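Local coordinates for yfhH hypothetical protein (PDB 1SF9) that is of unknown function but is a putative transcriptional regulator, a homodimer whose subunit joins a bundle of helices to a small beta domain resembling an SH3-like barrel, at residues Y80-T85 with F95-L100; V103-Y108 with L119-L124. One frame throughout, in Å; residues are numbered along the deposited sequence. Where two conformers were deposited one is given.

The two contacts come one after the other along the chain, with centres about 8 Å apart in the same antiparallel sheet. Contact 1 pairs the turn leading into strand 85-88 with strand 94-101. Contact 2 pairs the next strand, 104-109, with the end of strand 115-120 and the 3-10 turn after it. Strands 94-101 and 104-109 are neighbours, so the contacts share a seam, where Ser98 and Tyr99 both face Trp106 in a classic beta bulge. The 3-10 turn then carries the chain to strand 124-126, which pairs beside strand 85-88. This order, with a 3-10 turn before the last strand, is consistent with an SH3-like barrel, its apolar side including Ile97, Ala105 and Leu124.

Contact 1 (Y80-T85 with F95-L100); sequences YSPGET and FTISYL
Tyr80 touches Ile97 and Leu100 through its CB and not through its ring, which swings off toward Leu75 and Ile121; neither face of the phenol lies against the strand. The ring of Phe95 likewise turns away from the turn, while that of Tyr99 lies almost parallel to Trp106. What packs here is aliphatic: Ile97 CD1 comes to 4.0 Å from Tyr80 CB, and Leu100 CD2 lies 4.1 Å from the same CB. Ile97 holds CG1 beside its backbone N and anti to the carbonyl carbon (chi1 -63°), with CG2 anti to the N and packed against Pro82 CA at 3.8 Å. Pro82 itself sets CB against Ser98 O, at 3.5 Å.

Pro82 and Gly83 are the two central residues of a type II turn from Ser81 to Glu84, and the positive phi of Gly83 (96°) would jam a side chain against the carbonyl oxygen of Pro82. The turn ties onto the strand twice, Gly83 N to Ile97 O at 2.8 Å and Ile97 N to Glu84 O at 3.0 Å. Thr85 and Thr96 then form a non-hydrogen-bonded antiparallel pair, yet their hydroxyls join across it, OG1 of Thr85 to OG1 of Thr96 at 2.7 Å. The chemistry thus splits in two: backbone bonds and a hydroxyl pair hold the turn to the strand, while Ile97 and Leu100 supply the apolar side, both also touching Ala105.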
loop_
_atom_site.group_PDB
_atom_site.type_symbol
_atom_site.label_atom_id
_atom_site.label_comp_id
_atom_site.label_asym_id
_atom_site.label_seq_id
_atom_site.Cartn_x
_atom_site.Cartn_y
_atom_site.Cartn_z
ATOM N N TYR A 80 8.453 -12.053 -0.731
ATOM C CA TYR A 80 9.057 -11.057 -1.607
ATOM C C TYR A 80 10.552 -11.141 -1.399
ATOM O O TYR A 80 11.029 -11.293 -0.270
ATOM C CB TYR A 80 8.496 -9.714 -1.316
ATOM C CG TYR A 80 7.010 -9.739 -1.592
ATOM C CD1 TYR A 80 6.538 -9.364 -2.848
ATOM C CD2 TYR A 80 6.126 -10.144 -0.590
ATOM C CE1 TYR A 80 5.171 -9.410 -3.116
ATOM C CE2 TYR A 80 4.758 -10.195 -0.857
ATOM C CZ TYR A 80 4.280 -9.832 -2.123
ATOM O OH TYR A 80 2.951 -9.900 -2.391
ATOM N N SER A 81 11.311 -11.039 -2.481
ATOM C CA SER A 81 12.738 -11.210 -2.353
ATOM C C SER A 81 13.642 -10.068 -2.733
ATOM O O SER A 81 13.512 -9.544 -3.816
ATOM C CB SER A 81 13.197 -12.402 -3.210
ATOM O OG SER A 81 12.491 -13.579 -2.898
ATOM N N PRO A 82 14.567 -9.673 -1.844
ATOM C CA PRO A 82 15.492 -8.596 -2.190
ATOM C C PRO A 82 16.258 -9.077 -3.447
ATOM O O PRO A 82 16.653 -10.249 -3.544
ATOM C CB PRO A 82 16.395 -8.516 -0.959
ATOM C CG PRO A 82 15.453 -8.816 0.155
ATOM C CD PRO A 82 14.565 -9.921 -0.388
ATOM N N GLY A 83 16.439 -8.186 -4.409
ATOM C CA GLY A 83 17.150 -8.546 -5.614
ATOM C C GLY A 83 16.261 -8.948 -6.760
ATOM O O GLY A 83 16.724 -9.001 -7.908
ATOM N N GLU A 84 14.999 -9.254 -6.461
ATOM C CA GLU A 84 14.036 -9.635 -7.491
ATOM C C GLU A 84 13.337 -8.373 -8.004
ATOM O O GLU A 84 13.213 -7.380 -7.285
ATOM C CB GLU A 84 13.001 -10.627 -6.933
ATOM C CG GLU A 84 12.040 -11.165 -8.020
ATOM C CD GLU A 84 11.145 -12.311 -7.543
ATOM O OE1 GLU A 84 11.605 -13.134 -6.728
ATOM O OE2 GLU A 84 9.987 -12.390 -8.007
ATOM N N THR A 85 12.881 -8.428 -9.253
ATOM C CA THR A 85 12.202 -7.301 -9.882
ATOM C C THR A 85 10.745 -7.678 -10.183
ATOM O O THR A 85 10.453 -8.779 -10.666
ATOM C CB THR A 85 12.955 -6.902 -11.160
ATOM O OG1 THR A 85 14.300 -6.549 -10.801
ATOM C CG2 THR A 85 12.286 -5.696 -11.832
ATOM N N PHE A 95 10.034 -2.682 -10.574
ATOM C CA PHE A 95 10.636 -2.264 -9.321
ATOM C C PHE A 95 11.498 -3.385 -8.764
ATOM O O PHE A 95 11.032 -4.499 -8.561
ATOM C CB PHE A 95 9.492 -1.938 -8.355
ATOM C CG PHE A 95 9.932 -1.400 -7.018
ATOM C CD1 PHE A 95 10.039 -2.236 -5.921
ATOM C CD2 PHE A 95 10.163 -0.033 -6.845
ATOM C CE1 PHE A 95 10.364 -1.717 -4.668
ATOM C CE2 PHE A 95 10.492 0.490 -5.587
ATOM C CZ PHE A 95 10.584 -0.351 -4.502
ATOM N N THR A 96 12.751 -3.066 -8.511
ATOM C CA THR A 96 13.690 -4.022 -7.942
ATOM C C THR A 96 13.770 -3.785 -6.438
ATOM O O THR A 96 14.005 -2.667 -5.985
ATOM C CB THR A 96 15.073 -3.836 -8.588
ATOM O OG1 THR A 96 14.945 -4.019 -10.017
ATOM C CG2 THR A 96 16.084 -4.821 -7.994
ATOM N N ILE A 97 13.583 -4.846 -5.660
ATOM C CA ILE A 97 13.617 -4.711 -4.211
ATOM C C ILE A 97 15.048 -4.669 -3.649
ATOM O O ILE A 97 15.887 -5.479 -4.024
ATOM C CB ILE A 97 12.891 -5.888 -3.543
ATOM C CG1 ILE A 97 11.419 -5.870 -3.960
ATOM C CG2 ILE A 97 12.989 -5.790 -1.990
ATOM C CD1 ILE A 97 10.556 -6.891 -3.165
ATOM N N SER A 98 15.310 -3.714 -2.762
ATOM C CA SER A 98 16.614 -3.609 -2.101
ATOM C C SER A 98 16.484 -4.363 -0.775
ATOM O O SER A 98 17.353 -5.170 -0.394
ATOM C CB SER A 98 16.998 -2.152 -1.850
ATOM O OG SER A 98 17.254 -1.484 -3.090
ATOM N N TYR A 99 15.411 -4.056 -0.042
ATOM C CA TYR A 99 15.142 -4.752 1.213
ATOM C C TYR A 99 13.702 -4.540 1.643
ATOM O O TYR A 99 12.964 -3.712 1.081
ATOM C CB TYR A 99 16.084 -4.294 2.359
ATOM C CG TYR A 99 15.952 -2.841 2.725
ATOM C CD1 TYR A 99 15.063 -2.424 3.721
ATOM C CD2 TYR A 99 16.688 -1.875 2.054
ATOM C CE1 TYR A 99 14.922 -1.061 4.035
ATOM C CE2 TYR A 99 16.540 -0.511 2.361
ATOM C CZ TYR A 99 15.659 -0.126 3.350
ATOM O OH TYR A 99 15.531 1.222 3.640
ATOM N N LEU A 100 13.285 -5.311 2.631
ATOM C CA LEU A 100 11.923 -5.200 3.140
ATOM C C LEU A 100 11.938 -4.618 4.543
ATOM O O LEU A 100 12.904 -4.812 5.292
ATOM C CB LEU A 100 11.267 -6.581 3.207
ATOM C CG LEU A 100 11.186 -7.377 1.893
ATOM C CD1 LEU A 100 10.776 -8.796 2.184
ATOM C CD2 LEU A 100 10.188 -6.704 0.973
#

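Contact 2 (V103-Y108 with L119-L124)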
loop_
_atom_site.group_PDB
_atom_site.type_symbol
_atom_site.label_atom_id
_atom_site.label_comp_id
_atom_site.label_asym_id
_atom_site.label_seq_id
_atom_site.Cartn_x
_atom_site.Cartn_y
_atom_site.Cartn_z
ATOM N N VAL A 103 5.578 -3.684 6.055
ATOM C CA VAL A 103 4.843 -4.149 4.881
ATOM C C VAL A 103 5.309 -3.429 3.612
ATOM O O VAL A 103 4.640 -3.475 2.585
ATOM C CB VAL A 103 3.296 -3.969 5.047
ATOM C CG1 VAL A 103 2.828 -4.747 6.285
ATOM C CG2 VAL A 103 2.924 -2.516 5.159
ATOM N N PHE A 104 6.468 -2.788 3.684
ATOM C CA PHE A 104 6.979 -2.089 2.503
ATOM C C PHE A 104 8.211 -2.728 1.917
ATOM O O PHE A 104 8.984 -3.422 2.592
ATOM C CB PHE A 104 7.323 -0.630 2.842
ATOM C CG PHE A 104 6.121 0.224 3.141
ATOM C CD1 PHE A 104 5.462 0.873 2.109
ATOM C CD2 PHE A 104 5.616 0.318 4.444
ATOM C CE1 PHE A 104 4.281 1.622 2.367
ATOM C CE2 PHE A 104 4.446 1.060 4.710
ATOM C CZ PHE A 104 3.785 1.702 3.668
ATOM N N ALA A 105 8.368 -2.518 0.620
ATOM C CA ALA A 105 9.566 -2.962 -0.047
ATOM C C ALA A 105 10.300 -1.667 -0.417
ATOM O O ALA A 105 9.750 -0.777 -1.074
ATOM C CB ALA A 105 9.226 -3.750 -1.305
ATOM N N TRP A 106 11.542 -1.562 0.039
ATOM C CA TRP A 106 12.378 -0.420 -0.311
ATOM C C TRP A 106 13.199 -0.872 -1.510
ATOM O O TRP A 106 13.751 -1.981 -1.512
ATOM C CB TRP A 106 13.291 -0.049 0.851
ATOM C CG TRP A 106 12.538 0.649 1.929
ATOM C CD1 TRP A 106 11.824 0.073 2.933
ATOM C CD2 TRP A 106 12.359 2.065 2.065
ATOM N NE1 TRP A 106 11.202 1.050 3.700
ATOM C CE2 TRP A 106 11.518 2.276 3.182
ATOM C CE3 TRP A 106 12.827 3.169 1.350
ATOM C CZ2 TRP A 106 11.138 3.558 3.609
ATOM C CZ3 TRP A 106 12.449 4.454 1.776
ATOM C CH2 TRP A 106 11.614 4.630 2.892
ATOM N N GLY A 107 13.272 -0.025 -2.529
ATOM C CA GLY A 107 14.009 -0.420 -3.720
ATOM C C GLY A 107 13.983 0.716 -4.714
ATOM O O GLY A 107 13.960 1.874 -4.323
ATOM N N TYR A 108 14.009 0.396 -5.999
ATOM C CA TYR A 108 13.975 1.443 -7.009
ATOM C C TYR A 108 13.304 0.968 -8.295
ATOM O O TYR A 108 13.262 -0.225 -8.627
ATOM C CB TYR A 108 15.403 1.915 -7.369
ATOM C CG TYR A 108 16.297 0.793 -7.827
ATOM C CD1 TYR A 108 16.985 0.006 -6.892
ATOM C CD2 TYR A 108 16.403 0.474 -9.190
ATOM C CE1 TYR A 108 17.770 -1.094 -7.303
ATOM C CE2 TYR A 108 17.181 -0.616 -9.609
ATOM C CZ TYR A 108 17.861 -1.387 -8.666
ATOM O OH TYR A 108 18.662 -2.435 -9.085
ATOM N N LEU A 119 7.530 1.124 -1.559
ATOM C CA LEU A 119 6.180 0.775 -2.041
ATOM C C LEU A 119 5.593 -0.338 -1.189
ATOM O O LEU A 119 6.313 -1.229 -0.722
ATOM C CB LEU A 119 6.201 0.250 -3.480
ATOM C CG LEU A 119 6.583 1.238 -4.579
ATOM C CD1 LEU A 119 6.755 0.480 -5.903
ATOM C CD2 LEU A 119 5.495 2.288 -4.700
ATOM N N PRO A 120 4.263 -0.318 -0.971
ATOM C CA PRO A 120 3.654 -1.386 -0.163
ATOM C C PRO A 120 3.786 -2.693 -0.943
ATOM O O PRO A 120 3.677 -2.692 -2.163
ATOM C CB PRO A 120 2.197 -0.961 -0.056
ATOM C CG PRO A 120 2.232 0.539 -0.263
ATOM C CD PRO A 120 3.264 0.693 -1.356
ATOM N N ILE A 121 4.021 -3.812 -0.263
ATOM C CA ILE A 121 4.177 -5.061 -0.996
ATOM C C ILE A 121 2.947 -5.474 -1.800
ATOM O O ILE A 121 3.051 -6.249 -2.735
ATOM C CB ILE A 121 4.655 -6.224 -0.088
ATOM C CG1 ILE A 121 3.728 -6.391 1.112
ATOM C CG2 ILE A 121 6.077 -5.944 0.386
ATOM C CD1 ILE A 121 4.126 -7.564 2.026
ATOM N N SER A 122 1.786 -4.920 -1.465
ATOM C CA SER A 122 0.565 -5.240 -2.181
ATOM C C SER A 122 0.530 -4.740 -3.632
ATOM O O SER A 122 -0.331 -5.174 -4.390
ATOM C CB SER A 122 -0.651 -4.672 -1.442
ATOM O OG SER A 122 -0.397 -3.329 -1.099
ATOM N N VAL A 123 1.433 -3.838 -4.015
ATOM C CA VAL A 123 1.421 -3.346 -5.394
ATOM C C VAL A 123 2.467 -4.038 -6.259
ATOM O O VAL A 123 2.596 -3.725 -7.430
ATOM C CB VAL A 123 1.622 -1.781 -5.497
ATOM C CG1 VAL A 123 0.655 -1.060 -4.563
ATOM C CG2 VAL A 123 3.036 -1.376 -5.165
ATOM N N LEU A 124 3.204 -4.992 -5.689
ATOM C CA LEU A 124 4.221 -5.703 -6.461
ATOM C C LEU A 124 3.675 -6.996 -7.047
ATOM O O LEU A 124 3.244 -7.892 -6.321
ATOM C CB LEU A 124 5.433 -6.006 -5.589
ATOM C CG LEU A 124 6.104 -4.759 -5.016
ATOM C CD1 LEU A 124 7.332 -5.224 -4.226
ATOM C CD2 LEU A 124 6.537 -3.781 -6.122
#
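Phe104 and Pro120 form a non-hydrogen-bonded antiparallel pair, the next pair, Ala105 with Leu119, is hydrogen-bonded both ways, with Ala105 N to Leu119 O at 2.8 Å and almost straight (176°), and a further bond, Ile121 N to Val103 O at 2.9 Å, extends the ladder past the end of strand 115-120 into the 3-10 turn.

Among the side chains, Phe104 crosses to the other strand. Its CG stands anti to the carbonyl carbon (chi1 -69°), which brings CD1 and CE1 obliquely against the Leu119-Pro120 peptide, with CD1 3.5 Å from Leu119 C. CE1 continues to the Pro120 ring, of which two conformers were modelled. Cut back to alanine, this position would probably lose its cover over that peptide and the Pro120 ring and open a gap toward Met69. Ile121 holds CG1 between its backbone N and carbonyl carbon (chi1 54°), and both branches bear on one acceptor: CG1 lies 3.4 Å from Val103 O and CG2 3.6 Å from it, so the oxygen bonded by Ile121 N is also flanked by two carbons of the same residue's side chain. Ala105, small and buried, meets Leu124 CD1 with its CB at 3.8 Å, and Ile121 CG2 approaches from the turn.

Helix 57-74 packs along this end of the sheet: Met69 touches Phe104, Tyr73 touches Val103, and Thr68 O accepts a bond from Ser122 OG. Within the sheet domain, Leu119 and Leu124 both rest on Phe95 of strand 94-101, and Leu124 also reaches Ile97, just where the chain enters strand 124-126.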